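Local coordinates for RagB/SusD domain protein (Flavobacterium johnsoniae, PDB 5J90), which binds chitin and, as a SusD homolog, probably holds chains of the polysaccharide at the outer surface of the bacterium for uptake, at residues A[40-45]-A[50-55]; A[87-92]-A[128-133]; A[286-291]-A[321-326]. All blocks are in the same frame, centred on the assembly; numbering follows the deposited sequence.

Interaction 1 of 3, residues A[40-45]-A[50-55]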
loop_
_atom_site.group_PDB
_atom_site.type_symbol
_atom_site.label_atom_id
_atom_site.label_comp_id
_atom_site.label_asym_id
_atom_site.label_seq_id
_atom_site.Cartn_x
_atom_site.Cartn_y
_atom_site.Cartn_z
ATOM N N ILE A 40 -23.750 12.651 10.998
ATOM C CA ILE A 40 -22.970 11.521 10.487
ATOM C C ILE A 40 -23.255 11.439 8.992
ATOM O O ILE A 40 -22.342 11.518 8.162
ATOM C CB ILE A 40 -23.317 10.214 11.214
ATOM C CG1 ILE A 40 -22.926 10.336 12.687
ATOM C CG2 ILE A 40 -22.628 9.013 10.548
ATOM C CD1 ILE A 40 -23.648 9.357 13.583
ATOM N N GLN A 41 -24.534 11.302 8.649
ATOM C CA GLN A 41 -25.033 11.753 7.358
ATOM C C GLN A 41 -25.776 13.050 7.621
ATOM O O GLN A 41 -26.659 13.096 8.481
ATOM C CB GLN A 41 -25.978 10.727 6.733
ATOM C CG GLN A 41 -25.261 9.471 6.312
ATOM C CD GLN A 41 -26.141 8.556 5.496
ATOM O OE1 GLN A 41 -27.368 8.567 5.625
ATOM N NE2 GLN A 41 -25.524 7.761 4.638
ATOM N N VAL A 42 -25.415 14.114 6.914
ATOM C CA VAL A 42 -26.070 15.398 7.151
ATOM C C VAL A 42 -27.535 15.329 6.742
ATOM O O VAL A 42 -27.860 15.139 5.573
ATOM C CB VAL A 42 -25.354 16.545 6.423
ATOM C CG1 VAL A 42 -26.154 17.839 6.565
ATOM C CG2 VAL A 42 -23.945 16.710 6.981
ATOM N N LEU A 43 -28.426 15.458 7.721
ATOM C CA LEU A 43 -29.842 15.258 7.450
ATOM C C LEU A 43 -30.483 16.478 6.815
ATOM O O LEU A 43 -31.432 16.349 6.035
ATOM C CB LEU A 43 -30.577 14.855 8.727
ATOM C CG LEU A 43 -30.126 13.526 9.328
ATOM C CD1 LEU A 43 -31.017 13.152 10.505
ATOM C CD2 LEU A 43 -30.105 12.413 8.286
ATOM N N THR A 44 -29.966 17.658 7.146
ATOM C CA THR A 44 -30.490 18.902 6.593
ATOM C C THR A 44 -29.398 19.973 6.570
ATOM O O THR A 44 -28.545 20.010 7.447
ATOM C CB THR A 44 -31.712 19.394 7.409
ATOM O OG1 THR A 44 -32.428 20.388 6.659
ATOM C CG2 THR A 44 -31.274 19.978 8.738
ATOM N N PRO A 45 -29.409 20.840 5.548
ATOM C CA PRO A 45 -30.310 20.813 4.394
ATOM C C PRO A 45 -29.948 19.694 3.416
ATOM O O PRO A 45 -28.816 19.198 3.435
ATOM C CB PRO A 45 -30.084 22.182 3.746
ATOM C CG PRO A 45 -28.686 22.523 4.099
ATOM C CD PRO A 45 -28.420 21.927 5.460
ATOM N N GLN A 50 -26.296 15.999 -0.388
ATOM C CA GLN A 50 -25.958 15.718 -1.768
ATOM C C GLN A 50 -24.450 15.872 -1.995
ATOM O O GLN A 50 -23.859 15.096 -2.740
ATOM C CB GLN A 50 -26.742 16.647 -2.705
ATOM C CG GLN A 50 -26.614 16.285 -4.167
ATOM C CD GLN A 50 -27.403 17.211 -5.063
ATOM O OE1 GLN A 50 -27.538 18.405 -4.781
ATOM N NE2 GLN A 50 -27.919 16.670 -6.153
ATOM N N LEU A 51 -23.832 16.861 -1.347
ATOM C CA LEU A 51 -22.389 17.090 -1.501
ATOM C C LEU A 51 -21.542 16.240 -0.542
ATOM O O LEU A 51 -20.440 15.810 -0.883
ATOM C CB LEU A 51 -22.059 18.579 -1.328
ATOM C CG LEU A 51 -22.734 19.489 -2.355
ATOM C CD1 LEU A 51 -22.494 20.942 -1.975
ATOM C CD2 LEU A 51 -22.201 19.206 -3.743
ATOM N N GLN A 52 -22.064 15.992 0.654
ATOM C CA GLN A 52 -21.341 15.214 1.651
ATOM C C GLN A 52 -21.190 13.760 1.240
ATOM O O GLN A 52 -20.135 13.163 1.466
ATOM C CB GLN A 52 -22.063 15.273 2.994
ATOM C CG GLN A 52 -21.261 14.609 4.102
ATOM C CD GLN A 52 -22.127 13.976 5.175
ATOM O OE1 GLN A 52 -23.329 13.767 4.982
ATOM N NE2 GLN A 52 -21.518 13.665 6.313
ATOM N N GLN A 53 -22.240 13.181 0.656
ATOM C CA GLN A 53 -22.198 11.771 0.296
ATOM C C GLN A 53 -22.879 11.455 -1.038
ATOM O O GLN A 53 -22.472 10.537 -1.748
ATOM C CB GLN A 53 -22.785 10.916 1.427
ATOM C CG GLN A 53 -22.654 9.427 1.155
ATOM C CD GLN A 53 -23.002 8.528 2.344
ATOM O OE1 GLN A 53 -22.756 8.847 3.515
ATOM N NE2 GLN A 53 -23.574 7.383 2.031
ATOM N N GLY A 54 -23.914 12.218 -1.390
ATOM C CA GLY A 54 -24.727 11.892 -2.551
ATOM C C GLY A 54 -24.003 11.871 -3.883
ATOM O O GLY A 54 -24.364 11.113 -4.790
ATOM N N LEU A 55 -22.978 12.711 -4.002
ATOM C CA LEU A 55 -22.234 12.846 -5.253
ATOM C C LEU A 55 -20.813 12.280 -5.142
ATOM O O LEU A 55 -19.949 12.546 -5.987
ATOM C CB LEU A 55 -22.211 14.314 -5.706
ATOM C CG LEU A 55 -23.572 14.832 -6.182
ATOM C CD1 LEU A 55 -23.562 16.341 -6.362
ATOM C CD2 LEU A 55 -23.940 14.153 -7.488
#
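The side-chain oxygen Gln53 OE1 takes hydrogen bonds from two groups: a weak one from Gln41 NE2, at 3.2 Å and with the two amide planes turned 71° apart, and another from Arg129 NH2 on helix 113-134. The second end of the Gln53 amide is occupied as well, since its NE2 donates to Glu431 OE2 and Asp58 OD1, and this fixes which way round the group sits.

One residue earlier, Gln52 reads the backbone of the loop with both ends of its amide. Val42 N donates almost straight to Gln52 OE1, 2.9 Å away and with an N-H...O angle of 176°, while Gln52 NE2 returns a bond of 3.0 Å to Ile40 O, which also takes a weak bond from Arg129 NH2. The Gln52 bond to Ile40 is more bent, its donor standing above the carbonyl plane. Gln52 has CG anti to its own nitrogen (chi1 -173°), which sends the chain off the helix to the loop; a bend at chi2 then turns the amide to face both backbone groups. Val42 CG2 lies 3.6 Å from Gln52 OE1. Every residue that touches here is buried, so these bonds satisfy polar backbone atoms away from water. The pattern is a loop leading into helix 46-54 and tied back onto it by the two backbone bonds of Gln52, with Gln53 adding its weak one, within the helical SusD fold.

Interaction 2 of 3, residues A[87-92]-A[128-133]. With EDO (1,2-ethanediol), chain C.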
loop_
_atom_site.group_PDB
_atom_site.type_symbol
_atom_site.label_atom_id
_atom_site.label_comp_id
_atom_site.label_asym_id
_atom_site.label_seq_id
_atom_site.Cartn_x
_atom_site.Cartn_y
_atom_site.Cartn_z
ATOM N N GLY A 87 -15.195 19.423 -0.176
ATOM C CA GLY A 87 -14.895 20.123 1.057
ATOM C C GLY A 87 -15.999 20.010 2.094
ATOM O O GLY A 87 -15.730 20.035 3.291
ATOM N N PHE A 88 -17.238 19.865 1.639
ATOM C CA PHE A 88 -18.371 19.726 2.553
ATOM C C PHE A 88 -18.240 18.534 3.499
ATOM O O PHE A 88 -18.688 18.596 4.646
ATOM C CB PHE A 88 -19.686 19.628 1.772
ATOM C CG PHE A 88 -20.206 20.955 1.300
ATOM C CD1 PHE A 88 -19.760 21.511 0.113
ATOM C CD2 PHE A 88 -21.134 21.651 2.060
ATOM C CE1 PHE A 88 -20.240 22.754 -0.314
ATOM C CE2 PHE A 88 -21.620 22.887 1.640
ATOM C CZ PHE A 88 -21.172 23.436 0.450
ATOM N N ILE A 89 -17.623 17.453 3.022
ATOM C CA ILE A 89 -17.459 16.253 3.841
ATOM C C ILE A 89 -16.663 16.591 5.094
ATOM O O ILE A 89 -17.065 16.292 6.221
ATOM C CB ILE A 89 -16.707 15.151 3.065
ATOM C CG1 ILE A 89 -17.375 14.858 1.718
ATOM C CG2 ILE A 89 -16.585 13.895 3.922
ATOM C CD1 ILE A 89 -16.508 14.017 0.786
ATOM N N TRP A 90 -15.518 17.235 4.886
ATOM C CA TRP A 90 -14.627 17.582 5.977
ATOM C C TRP A 90 -15.259 18.650 6.868
ATOM O O TRP A 90 -15.296 18.522 8.100
ATOM C CB TRP A 90 -13.305 18.084 5.393
ATOM C CG TRP A 90 -12.233 18.396 6.388
ATOM C CD1 TRP A 90 -12.107 19.525 7.150
ATOM C CD2 TRP A 90 -11.103 17.576 6.699
ATOM N NE1 TRP A 90 -10.972 19.447 7.931
ATOM C CE2 TRP A 90 -10.338 18.258 7.670
ATOM C CE3 TRP A 90 -10.665 16.323 6.253
ATOM C CZ2 TRP A 90 -9.156 17.730 8.195
ATOM C CZ3 TRP A 90 -9.492 15.804 6.779
ATOM C CH2 TRP A 90 -8.762 16.499 7.741
ATOM N N ASP A 91 -15.765 19.710 6.247
ATOM C CA ASP A 91 -16.208 20.862 7.022
ATOM C C ASP A 91 -17.411 20.532 7.917
ATOM O O ASP A 91 -17.414 20.868 9.106
ATOM C CB ASP A 91 -16.451 22.069 6.107
ATOM C CG ASP A 91 -15.167 22.554 5.432
ATOM O OD1 ASP A 91 -14.085 22.364 6.014
ATOM O OD2 ASP A 91 -15.238 23.117 4.315
ATOM N N TYR A 92 -18.396 19.814 7.377
ATOM C CA TYR A 92 -19.554 19.442 8.188
ATOM C C TYR A 92 -19.237 18.380 9.240
ATOM O O TYR A 92 -19.728 18.447 10.365
ATOM C CB TYR A 92 -20.749 19.035 7.315
ATOM C CG TYR A 92 -21.575 20.232 6.907
ATOM C CD1 TYR A 92 -21.141 21.089 5.903
ATOM C CD2 TYR A 92 -22.773 20.525 7.547
ATOM C CE1 TYR A 92 -21.878 22.199 5.538
ATOM C CE2 TYR A 92 -23.517 21.641 7.188
ATOM C CZ TYR A 92 -23.058 22.467 6.186
ATOM O OH TYR A 92 -23.794 23.580 5.816
ATOM N N HIS A 128 -14.667 7.329 11.572
ATOM C CA HIS A 128 -14.082 6.282 10.723
ATOM C C HIS A 128 -14.419 6.549 9.256
ATOM O O HIS A 128 -13.609 6.293 8.363
ATOM C CB HIS A 128 -14.465 4.848 11.157
ATOM C CG HIS A 128 -15.791 4.371 10.631
ATOM N ND1 HIS A 128 -16.991 4.682 11.237
ATOM C CD2 HIS A 128 -16.104 3.617 9.548
ATOM C CE1 HIS A 128 -17.985 4.131 10.556
ATOM N NE2 HIS A 128 -17.473 3.478 9.528
ATOM N N ARG A 129 -15.602 7.108 9.003
ATOM C CA ARG A 129 -15.984 7.496 7.646
ATOM C C ARG A 129 -15.021 8.547 7.096
ATOM O O ARG A 129 -14.594 8.482 5.935
ATOM C CB ARG A 129 -17.424 8.020 7.635
ATOM C CG ARG A 129 -18.463 6.923 7.872
ATOM C CD ARG A 129 -19.805 7.475 8.401
ATOM N NE ARG A 129 -20.300 8.635 7.647
ATOM C CZ ARG A 129 -21.017 8.571 6.527
ATOM N NH1 ARG A 129 -21.341 7.403 5.983
ATOM N NH2 ARG A 129 -21.423 9.687 5.928
ATOM N N MET A 130 -14.665 9.512 7.939
ATOM C CA MET A 130 -13.734 10.564 7.550
ATOM C C MET A 130 -12.372 10.008 7.143
ATOM O O MET A 130 -11.867 10.327 6.064
ATOM C CB MET A 130 -13.583 11.569 8.692
ATOM C CG MET A 130 -12.866 12.862 8.289
ATOM S SD MET A 130 -13.877 13.983 7.270
ATOM C CE MET A 130 -15.117 14.493 8.467
ATOM N N THR A 131 -11.773 9.170 7.984
ATOM C CA THR A 131 -10.477 8.621 7.603
ATOM C C THR A 131 -10.579 7.647 6.429
ATOM O O THR A 131 -9.683 7.589 5.582
ATOM C CB THR A 131 -9.702 8.005 8.789
ATOM O OG1 THR A 131 -8.458 7.470 8.316
ATOM C CG2 THR A 131 -10.478 6.867 9.430
ATOM N N ASP A 132 -11.688 6.924 6.332
ATOM C CA ASP A 132 -11.872 6.041 5.188
ATOM C C ASP A 132 -11.978 6.805 3.874
ATOM O O ASP A 132 -11.731 6.244 2.808
ATOM C CB ASP A 132 -13.091 5.150 5.390
ATOM C CG ASP A 132 -12.862 4.077 6.426
ATOM O OD1 ASP A 132 -11.712 3.874 6.875
ATOM O OD2 ASP A 132 -13.859 3.419 6.784
ATOM N N THR A 133 -12.335 8.086 3.947
ATOM C CA THR A 133 -12.455 8.931 2.766
ATOM C C THR A 133 -11.132 9.609 2.390
ATOM O O THR A 133 -10.755 9.620 1.223
ATOM C CB THR A 133 -13.569 9.977 2.976
ATOM O OG1 THR A 133 -14.818 9.288 3.134
ATOM C CG2 THR A 133 -13.680 10.917 1.800
HETATM C C1 EDO C . -23.067 25.748 3.957
HETATM O O1 EDO C . -23.195 25.994 5.362
HETATM C C2 EDO C . -21.898 26.557 3.416
HETATM O O2 EDO C . -20.715 26.247 4.164
#
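Met130 reaches across to Ile89 and Trp90 on segment 87-92, and its path explains most of the contact. From CB the chain sets out with CG anti to the backbone nitrogen (chi1 -168°), then bends at both chi2 and chi3, so that the thioether folds in against the facing helix. SD comes down beside Trp90, 3.9 Å from Trp90 CA, and also lies 4.3 Å from Ile89 CG2. The methyl CE at the tip goes one step further and rests 3.5 Å from Ile89 O, with Trp90 CA close by. It is therefore the backbone of the other helix, as much as its side chains, that receives the methionine.

The indole takes the sulfur obliquely. Trp90 CE3 is 4.1 Å from Met130 SD, and the sulfur sits 5.0 Å from the centroid of the six-membered ring, 46° off its normal: a Met-aromatic contact. The two side chains cross at about a right angle. Toward the C-terminal end of segment 128-133, Ile89 CD1 meets Thr133 CG2 at 4.3 Å. Thr133 can offer its methyl there because its hydroxyl is turned back to its own helix, where OG1 donates to Arg129 O.

Helices 83-108 and 113-134, consecutive in the chain, pack here roughly antiparallel, their short segments at 146° with axes 10.9 Å apart at closest approach. Beyond this interface, on the far flank of segment 87-92, Tyr92 OH is hydrogen-bonded to O1 of an ethanediol, probably left from the crystallisation liquor. No hydrogen bond joins the two segments themselves: what meets in this buried seam is van der Waals contact, with a polarisable sulfur beside the indole.

Interaction 3 of 3, residues A[286-291]-A[321-326]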
loop_
_atom_site.group_PDB
_atom_site.type_symbol
_atom_site.label_atom_id
_atom_site.label_comp_id
_atom_site.label_asym_id
_atom_site.label_seq_id
_atom_site.Cartn_x
_atom_site.Cartn_y
_atom_site.Cartn_z
ATOM N N TYR A 286 -36.471 -0.687 -2.621
ATOM C CA TYR A 286 -35.240 0.066 -2.864
ATOM C C TYR A 286 -35.446 1.152 -3.916
ATOM O O TYR A 286 -34.871 2.242 -3.814
ATOM C CB TYR A 286 -34.101 -0.853 -3.334
ATOM C CG TYR A 286 -33.420 -1.677 -2.259
ATOM C CD1 TYR A 286 -33.976 -1.828 -0.994
ATOM C CD2 TYR A 286 -32.211 -2.304 -2.526
ATOM C CE1 TYR A 286 -33.339 -2.584 -0.013
ATOM C CE2 TYR A 286 -31.576 -3.067 -1.560
ATOM C CZ TYR A 286 -32.134 -3.197 -0.310
ATOM O OH TYR A 286 -31.505 -3.945 0.658
ATOM N N PHE A 287 -36.261 0.839 -4.929
ATOM C CA PHE A 287 -36.434 1.699 -6.096
ATOM C C PHE A 287 -37.895 1.804 -6.512
ATOM O O PHE A 287 -38.701 0.945 -6.174
ATOM C CB PHE A 287 -35.601 1.165 -7.259
ATOM C CG PHE A 287 -34.149 0.998 -6.912
ATOM C CD1 PHE A 287 -33.354 2.110 -6.724
ATOM C CD2 PHE A 287 -33.594 -0.259 -6.746
ATOM C CE1 PHE A 287 -32.016 1.983 -6.381
ATOM C CE2 PHE A 287 -32.253 -0.405 -6.399
ATOM C CZ PHE A 287 -31.464 0.719 -6.217
ATOM N N ASP A 288 -38.222 2.874 -7.226
ATOM C CA ASP A 288 -39.545 3.029 -7.826
ATOM C C ASP A 288 -39.479 2.614 -9.287
ATOM O O ASP A 288 -38.448 2.755 -9.943
ATOM C CB ASP A 288 -40.013 4.488 -7.753
ATOM C CG ASP A 288 -40.292 4.958 -6.338
ATOM O OD1 ASP A 288 -40.652 4.132 -5.475
ATOM O OD2 ASP A 288 -40.161 6.175 -6.091
ATOM N N THR A 289 -40.588 2.115 -9.820
ATOM C CA THR A 289 -40.628 1.845 -11.251
ATOM C C THR A 289 -40.479 3.143 -12.043
ATOM O O THR A 289 -40.865 4.221 -11.580
ATOM C CB THR A 289 -41.913 1.095 -11.674
ATOM O OG1 THR A 289 -43.066 1.831 -11.246
ATOM C CG2 THR A 289 -41.942 -0.283 -11.044
ATOM N N SER A 290 -39.905 3.016 -13.233
ATOM C CA SER A 290 -39.537 4.148 -14.080
ATOM C C SER A 290 -40.752 4.871 -14.669
ATOM O O SER A 290 -41.732 4.227 -15.046
ATOM C CB SER A 290 -38.644 3.640 -15.217
ATOM O OG SER A 290 -38.409 4.638 -16.195
ATOM N N LYS A 291 -40.676 6.195 -14.756
ATOM C CA LYS A 291 -41.721 6.977 -15.426
ATOM C C LYS A 291 -41.635 6.784 -16.937
ATOM O O LYS A 291 -42.659 6.673 -17.621
ATOM C CB LYS A 291 -41.590 8.459 -15.073
ATOM C CG LYS A 291 -42.588 9.387 -15.771
ATOM C CD LYS A 291 -42.306 10.834 -15.390
ATOM C CE LYS A 291 -43.330 11.796 -15.982
ATOM N NZ LYS A 291 -44.684 11.566 -15.410
ATOM N N VAL A 321 -37.587 3.083 0.756
ATOM C CA VAL A 321 -36.631 2.971 1.860
ATOM C C VAL A 321 -36.083 4.323 2.310
ATOM O O VAL A 321 -35.671 4.464 3.460
ATOM C CB VAL A 321 -35.452 1.997 1.569
ATOM C CG1 VAL A 321 -35.962 0.562 1.418
ATOM C CG2 VAL A 321 -34.645 2.443 0.361
ATOM N N VAL A 322 -36.084 5.316 1.419
ATOM C CA VAL A 322 -35.653 6.661 1.810
ATOM C C VAL A 322 -36.802 7.596 2.171
ATOM O O VAL A 322 -36.568 8.711 2.632
ATOM C CB VAL A 322 -34.743 7.336 0.755
ATOM C CG1 VAL A 322 -33.481 6.492 0.530
ATOM C CG2 VAL A 322 -35.490 7.585 -0.548
ATOM N N ARG A 323 -38.039 7.131 1.988
ATOM C CA ARG A 323 -39.204 7.933 2.364
ATOM C C ARG A 323 -39.570 7.601 3.804
ATOM O O ARG A 323 -40.601 6.989 4.095
ATOM C CB ARG A 323 -40.356 7.727 1.374
ATOM C CG ARG A 323 -39.971 8.189 -0.035
ATOM C CD ARG A 323 -41.165 8.312 -0.980
ATOM N NE ARG A 323 -41.629 7.030 -1.502
ATOM C CZ ARG A 323 -41.170 6.459 -2.609
ATOM N NH1 ARG A 323 -40.195 7.030 -3.304
ATOM N NH2 ARG A 323 -41.685 5.308 -3.023
ATOM N N SER A 324 -38.687 8.016 4.703
ATOM C CA SER A 324 -38.719 7.610 6.094
ATOM C C SER A 324 -37.943 8.614 6.928
ATOM O O SER A 324 -37.003 9.257 6.431
ATOM C CB SER A 324 -38.050 6.238 6.230
ATOM O OG SER A 324 -38.037 5.807 7.574
ATOM N N LYS A 325 -38.317 8.730 8.196
ATOM C CA LYS A 325 -37.596 9.554 9.156
ATOM C C LYS A 325 -36.542 8.726 9.894
ATOM O O LYS A 325 -35.899 9.211 10.813
ATOM C CB LYS A 325 -38.577 10.199 10.140
ATOM C CG LYS A 325 -39.665 11.027 9.455
ATOM C CD LYS A 325 -40.767 11.453 10.437
ATOM C CE LYS A 325 -40.328 12.659 11.238
ATOM N NZ LYS A 325 -41.421 13.122 12.160
ATOM N N GLU A 326 -36.379 7.468 9.484
ATOM C CA GLU A 326 -35.349 6.595 10.055
ATOM C C GLU A 326 -34.273 6.318 9.016
ATOM O O GLU A 326 -34.557 5.880 7.900
ATOM C CB GLU A 326 -35.979 5.303 10.572
ATOM C CG GLU A 326 -37.146 5.598 11.502
ATOM C CD GLU A 326 -37.638 4.412 12.303
ATOM O OE1 GLU A 326 -37.150 3.283 12.105
ATOM O OE2 GLU A 326 -38.531 4.626 13.153
#
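Tyr286 and Val321 form the close-packed part of this contact, where the end of helix 283-286 lies against the last residues of a 3-10 segment, 321-322. Val321 CG1 touches the ring at Tyr286 CD1, 3.9 Å away and oblique to the ring, while Val321 CG2 settles near Tyr286 CA, at 4.1 Å. The ring is held from elsewhere too: it stacks with Phe429, and Tyr286 OH donates to the backbone oxygen of Ile426. Val321 rests on Phe429 in turn, so the same aromatic backs both residues.

Both segments belong to the long connection between helix 283-286 and strand 326-328, and the contact brings its two ends together. The returning end is sharply bent: Arg323 is the centre of an inverse gamma turn, and directly after it Ser324 OG accepts from Glu326 N at 3.0 Å, forming an ST turn that leads into the strand.

Nearer the solvent, the contact changes from packing to charge. Arg323, itself exposed, forms a two-pronged, end-on salt bridge with the partly exposed Asp288. Arg323 NH2 to Asp288 OD1 is 2.9 Å and nearly straight, at 177°, with OD1 lying in the guanidinium plane; Arg323 NH1 to Asp288 OD2 is equally short but more bent, at 147°, and OD2 is tilted from that plane. Both oxygens use their syn lone pairs, and the two flat groups are twisted 31° apart. A bend at chi3 swings the guanidinium round to face the carboxylate. The backbone of the same aspartate is tied separately, Asp288 O being hydrogen-bonded to Ser316 OG.

Overall arrangement
Interactions 1 and 2 are neighbours, with centres 11 Å apart, and they share a boundary. Arg129 of segment 128-133 reaches into interaction 1, Gln52 O lies 3.2 Å from Ile89 CG1, and Leu51 CD1 packs 3.3 Å from Phe88 CE1, so helix 46-54 lies against both helices of interaction 2. Interaction 3 stands apart: its centre is about 17 Å from that of interaction 1 and about 26 Å from that of interaction 2, with nearest atoms about 6 Å and about 13 Å away. The three follow one another along the chain, each closing before the next opens. The ethanediol beside interaction 2 does not by itself locate chitin.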